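Local structure of uncharacterized protein YycE (Bacillus subtilis, 1TWU) at residues Y29-C34 against K99-Q104; G117-I120 against W126-V129. The protein is of unknown function but has the vicinal oxygen chelate fold and may act as a glyoxalase or fosfomycin-resistance protein. All blocks are in the same frame, centred on the assembly; numbering follows the deposited sequence.

Interaction 1: residues Y29-C34 against K99-Q104; sequences YEEGLC and KHMGYQ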
loop_
_atom_site.group_PDB
_atom_site.type_symbol
_atom_site.label_atom_id
_atom_site.label_comp_id
_atom_site.label_asym_id
_atom_site.label_seq_id
_atom_site.Cartn_x
_atom_site.Cartn_y
_atom_site.Cartn_z
ATOM N N TYR A 29 3.068 12.022 8.449
ATOM C CA TYR A 29 4.106 11.379 7.644
ATOM C C TYR A 29 5.441 12.089 7.544
ATOM O O TYR A 29 6.490 11.443 7.577
ATOM C CB TYR A 29 3.565 11.091 6.238
ATOM C CG TYR A 29 2.555 9.981 6.258
ATOM C CD1 TYR A 29 2.959 8.651 6.329
ATOM C CD2 TYR A 29 1.186 10.260 6.315
ATOM C CE1 TYR A 29 2.019 7.615 6.464
ATOM C CE2 TYR A 29 0.236 9.236 6.452
ATOM C CZ TYR A 29 0.658 7.919 6.528
ATOM O OH TYR A 29 -0.266 6.915 6.688
ATOM N N GLU A 30 5.417 13.407 7.427
ATOM C CA GLU A 30 6.663 14.128 7.307
ATOM C C GLU A 30 7.223 14.507 8.671
ATOM O O GLU A 30 8.393 14.259 8.956
ATOM C CB GLU A 30 6.470 15.367 6.441
ATOM C CG GLU A 30 7.643 15.620 5.532
ATOM C CD GLU A 30 7.466 16.852 4.675
ATOM O OE1 GLU A 30 6.342 17.076 4.166
ATOM O OE2 GLU A 30 8.460 17.587 4.497
ATOM N N GLU A 31 6.389 15.100 9.517
ATOM C CA GLU A 31 6.835 15.485 10.848
ATOM C C GLU A 31 6.875 14.294 11.794
ATOM O O GLU A 31 7.757 14.199 12.645
ATOM C CB GLU A 31 5.915 16.539 11.451
ATOM C CG GLU A 31 5.841 17.839 10.692
ATOM C CD GLU A 31 5.188 18.935 11.525
ATOM O OE1 GLU A 31 4.570 19.853 10.930
ATOM O OE2 GLU A 31 5.300 18.884 12.777
ATOM N N GLY A 32 5.916 13.390 11.651
ATOM C CA GLY A 32 5.865 12.238 12.524
ATOM C C GLY A 32 6.839 11.143 12.164
ATOM O O GLY A 32 7.770 10.860 12.918
ATOM N N LEU A 33 6.620 10.515 11.013
ATOM C CA LEU A 33 7.488 9.435 10.561
ATOM C C LEU A 33 8.809 9.927 10.011
ATOM O O LEU A 33 9.779 9.175 9.955
ATOM C CB LEU A 33 6.798 8.610 9.480
ATOM C CG LEU A 33 5.698 7.682 9.973
ATOM C CD1 LEU A 33 5.150 6.872 8.801
ATOM C CD2 LEU A 33 6.273 6.766 11.046
ATOM N N CYS A 34 8.844 11.189 9.603
ATOM C CA CYS A 34 10.048 11.760 9.023
ATOM C C CYS A 34 10.370 11.081 7.699
ATOM O O CYS A 34 11.516 10.722 7.422
ATOM C CB CYS A 34 11.232 11.636 9.984
ATOM S SG CYS A 34 11.152 12.800 11.366
ATOM N N LYS A 99 2.788 9.247 19.505
ATOM C CA LYS A 99 1.777 9.365 20.553
ATOM C C LYS A 99 1.892 10.726 21.246
ATOM O O LYS A 99 0.885 11.331 21.620
ATOM C CB LYS A 99 1.931 8.232 21.579
ATOM C CG LYS A 99 1.780 6.838 20.981
ATOM C CD LYS A 99 1.855 5.754 22.032
ATOM C CE LYS A 99 0.635 5.773 22.924
ATOM N NZ LYS A 99 0.613 4.612 23.865
ATOM N N HIS A 100 3.120 11.211 21.407
ATOM C CA HIS A 100 3.338 12.503 22.041
ATOM C C HIS A 100 2.927 13.637 21.112
ATOM O O HIS A 100 2.680 14.763 21.560
ATOM C CB HIS A 100 4.798 12.643 22.468
ATOM C CG HIS A 100 5.171 11.740 23.605
ATOM N ND1 HIS A 100 6.373 11.832 24.273
ATOM C CD2 HIS A 100 4.490 10.726 24.196
ATOM C CE1 HIS A 100 6.417 10.917 25.226
ATOM N NE2 HIS A 100 5.286 10.232 25.201
ATOM N N MET A 101 2.847 13.335 19.816
ATOM C CA MET A 101 2.414 14.318 18.830
ATOM C C MET A 101 0.883 14.331 18.811
ATOM O O MET A 101 0.273 15.217 18.219
ATOM C CB MET A 101 2.966 13.985 17.435
ATOM C CG MET A 101 4.430 14.376 17.242
ATOM S SD MET A 101 5.063 13.916 15.640
ATOM C CE MET A 101 4.442 15.218 14.694
ATOM N N GLY A 102 0.269 13.345 19.463
ATOM C CA GLY A 102 -1.184 13.292 19.528
ATOM C C GLY A 102 -1.884 12.123 18.852
ATOM O O GLY A 102 -3.107 12.009 18.937
ATOM N N TYR A 103 -1.129 11.249 18.193
ATOM C CA TYR A 103 -1.722 10.110 17.504
ATOM C C TYR A 103 -2.010 8.939 18.439
ATOM O O TYR A 103 -1.212 8.617 19.309
ATOM C CB TYR A 103 -0.815 9.702 16.341
ATOM C CG TYR A 103 -0.593 10.861 15.389
ATOM C CD1 TYR A 103 -1.647 11.354 14.612
ATOM C CD2 TYR A 103 0.637 11.525 15.333
ATOM C CE1 TYR A 103 -1.489 12.481 13.810
ATOM C CE2 TYR A 103 0.810 12.657 14.535
ATOM C CZ TYR A 103 -0.263 13.132 13.778
ATOM O OH TYR A 103 -0.131 14.272 13.016
ATOM N N GLN A 104 -3.169 8.316 18.235
ATOM C CA GLN A 104 -3.656 7.207 19.049
ATOM C C GLN A 104 -3.063 5.849 18.762
ATOM O O GLN A 104 -2.935 5.453 17.604
ATOM C CB GLN A 104 -5.168 7.053 18.878
ATOM C CG GLN A 104 -5.946 8.297 19.131
ATOM C CD GLN A 104 -5.889 8.717 20.578
ATOM O OE1 GLN A 104 -5.722 9.899 20.887
ATOM N NE2 GLN A 104 -6.038 7.752 21.482
#
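The thioether of Met101 lies over one face of the flat peptide joining Glu31 to Gly32, with CE above the peptide and SD displaced toward the Gly32 end. In the paired βαβββ modules of this glyoxalase-like fold, this is where the C-terminal ends of helices 22-32 and 88-100 meet. SD comes within 3.6 Å of Gly32 CA, an approach that suits a glycine, whose bare CA can be met directly. The Met101 chain reaches straight across through CG and SD and then turns at its last torsion (chi3 81°), which lays CE 3.8 Å from Gly32 N and 3.8 Å from Glu31 CB. An unbranched, flexible side chain fits this small, partly buried patch, while the Glu31 side chain, touching through CB, is exposed to solvent.

Both helix ends also carry polar ties: Arg27 of helix 22-32 donates from NH2 to Met101 O, and Lys97 of helix 88-100 from NZ to Glu31 O. The ring of Tyr103 packs edge-to-face with Phe28, and its OH is hydrogen-bonded to Arg27 NH1. Behind Met101 the chain leaves its helix through a Schellman motif, where Gly102 takes a positive phi readily and its N bonds to Lys99 O at 3.0 Å.

Interaction 2: residues G117-I120 against W126-V129; sequences GVTI and WRIV
Thr119 and Val129 form a non-hydrogen-bonded pair in the antiparallel hairpin of strands 117-121 and 127-131, the two central strands of the C-terminal βαβββ module. The Thr119 rotamer (chi1 -57°) divides its branches between two neighbours: OG1 stands 3.5 Å from Val129 CG2, while CG2, anti to the backbone N, rests 3.6 Å from Arg127 CD. The bend of Arg127 at its second torsion (chi2 -68°) turns CD back against that methyl, while NE reaches a salt bridge with Glu121. Beta-branched Thr119 and Val129 suit extended backbone, and the long Arg127 offers methylenes to the threonine methyl and its guanidinium group to the carboxylate of Glu121.

Ile120 and Ile128 make the hydrogen-bonded pair on the other face. Ile120 N gives a nearly straight bond to Ile128 O (2.8 Å, 173°), and Ile128 N returns one of 2.8 Å to Ile120 O. The two isoleucine chains diverge instead of meeting: Ile128 CB stays 3.3 Å from Ile120 O, but its outer part goes to Phe28 and Tyr29 of helix 22-32, whereas Ile120 packs on Tyr103. Reciprocal backbone bonds therefore fix the register and satisfy buried polar groups, leaving these two hydrocarbon chains to pack beneath the helices.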
loop_
_atom_site.group_PDB
_atom_site.type_symbol
_atom_site.label_atom_id
_atom_site.label_comp_id
_atom_site.label_asym_id
_atom_site.label_seq_id
_atom_site.Cartn_x
_atom_site.Cartn_y
_atom_site.Cartn_z
ATOM N N GLY A 117 4.125 -5.857 18.670
ATOM C CA GLY A 117 3.824 -4.869 17.656
ATOM C C GLY A 117 3.005 -3.727 18.225
ATOM O O GLY A 117 2.250 -3.923 19.181
ATOM N N VAL A 118 3.164 -2.535 17.651
ATOM C CA VAL A 118 2.425 -1.352 18.086
ATOM C C VAL A 118 1.692 -0.755 16.889
ATOM O O VAL A 118 2.301 -0.493 15.853
ATOM C CB VAL A 118 3.364 -0.269 18.663
ATOM C CG1 VAL A 118 2.567 0.988 19.002
ATOM C CG2 VAL A 118 4.070 -0.797 19.902
ATOM N N THR A 119 0.388 -0.540 17.036
ATOM C CA THR A 119 -0.424 0.025 15.963
ATOM C C THR A 119 -0.860 1.450 16.286
ATOM O O THR A 119 -1.474 1.707 17.321
ATOM C CB THR A 119 -1.684 -0.825 15.705
ATOM O OG1 THR A 119 -1.297 -2.169 15.397
ATOM C CG2 THR A 119 -2.483 -0.252 14.536
ATOM N N ILE A 120 -0.524 2.377 15.392
ATOM C CA ILE A 120 -0.876 3.786 15.551
ATOM C C ILE A 120 -1.736 4.158 14.352
ATOM O O ILE A 120 -1.401 3.799 13.225
ATOM C CB ILE A 120 0.383 4.697 15.524
ATOM C CG1 ILE A 120 1.419 4.229 16.563
ATOM C CG2 ILE A 120 -0.024 6.140 15.749
ATOM C CD1 ILE A 120 0.933 4.196 18.000
ATOM N N TRP A 126 -5.830 4.913 8.895
ATOM C CA TRP A 126 -5.074 3.815 8.313
ATOM C C TRP A 126 -4.251 3.276 9.482
ATOM O O TRP A 126 -3.718 4.057 10.268
ATOM C CB TRP A 126 -4.162 4.320 7.188
ATOM C CG TRP A 126 -3.661 3.217 6.282
ATOM C CD1 TRP A 126 -4.178 1.949 6.157
ATOM C CD2 TRP A 126 -2.580 3.300 5.342
ATOM N NE1 TRP A 126 -3.484 1.246 5.203
ATOM C CE2 TRP A 126 -2.500 2.048 4.687
ATOM C CE3 TRP A 126 -1.675 4.310 4.987
ATOM C CZ2 TRP A 126 -1.548 1.784 3.695
ATOM C CZ3 TRP A 126 -0.732 4.047 4.000
ATOM C CH2 TRP A 126 -0.677 2.794 3.368
ATOM N N ARG A 127 -4.178 1.953 9.613
ATOM C CA ARG A 127 -3.437 1.323 10.705
ATOM C C ARG A 127 -1.943 1.186 10.386
ATOM O O ARG A 127 -1.542 0.386 9.540
ATOM C CB ARG A 127 -4.024 -0.065 11.016
ATOM C CG ARG A 127 -5.471 -0.079 11.530
ATOM C CD ARG A 127 -5.580 0.533 12.910
ATOM N NE ARG A 127 -6.960 0.646 13.388
ATOM C CZ ARG A 127 -7.596 -0.268 14.119
ATOM N NH1 ARG A 127 -6.996 -1.395 14.473
ATOM N NH2 ARG A 127 -8.833 -0.034 14.529
ATOM N N ILE A 128 -1.125 1.980 11.067
ATOM C CA ILE A 128 0.317 1.932 10.864
ATOM C C ILE A 128 0.905 1.031 11.961
ATOM O O ILE A 128 0.888 1.364 13.152
ATOM C CB ILE A 128 0.944 3.355 10.935
ATOM C CG1 ILE A 128 0.108 4.339 10.108
ATOM C CG2 ILE A 128 2.374 3.328 10.398
ATOM C CD1 ILE A 128 -0.102 3.919 8.670
ATOM N N VAL A 129 1.420 -0.120 11.551
ATOM C CA VAL A 129 1.978 -1.071 12.498
ATOM C C VAL A 129 3.499 -1.111 12.498
ATOM O O VAL A 129 4.149 -1.055 11.454
ATOM C CB VAL A 129 1.434 -2.499 12.217
ATOM C CG1 VAL A 129 1.845 -3.462 13.334
ATOM C CG2 VAL A 129 -0.075 -2.448 12.079
#

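Interaction 1 joins the C-terminal ends of helices 22-32 and 88-100; interaction 2 follows it along the chain as the central hairpin of the sheet formed by strands 80-84, 127-131, 117-121 and 105-106. Their centres are 12 Å apart, and they touch through side chains. Tyr29 OH lies 3.4 Å from Trp126 CE3 and 3.6 Å from Ile128 CD1, so helix 22-32 reaches strand 127-131 and the loop before it, while Tyr29 also meets Phe63 of strand 59-66 in the other sheet. Tyr103 CB, just past the second helix, approaches Ile120 CG2 at 3.7 Å. The meeting of the helix ends is thus seated on the C-terminal sheet, consistent with a compact chain built from two duplicated α/β modules.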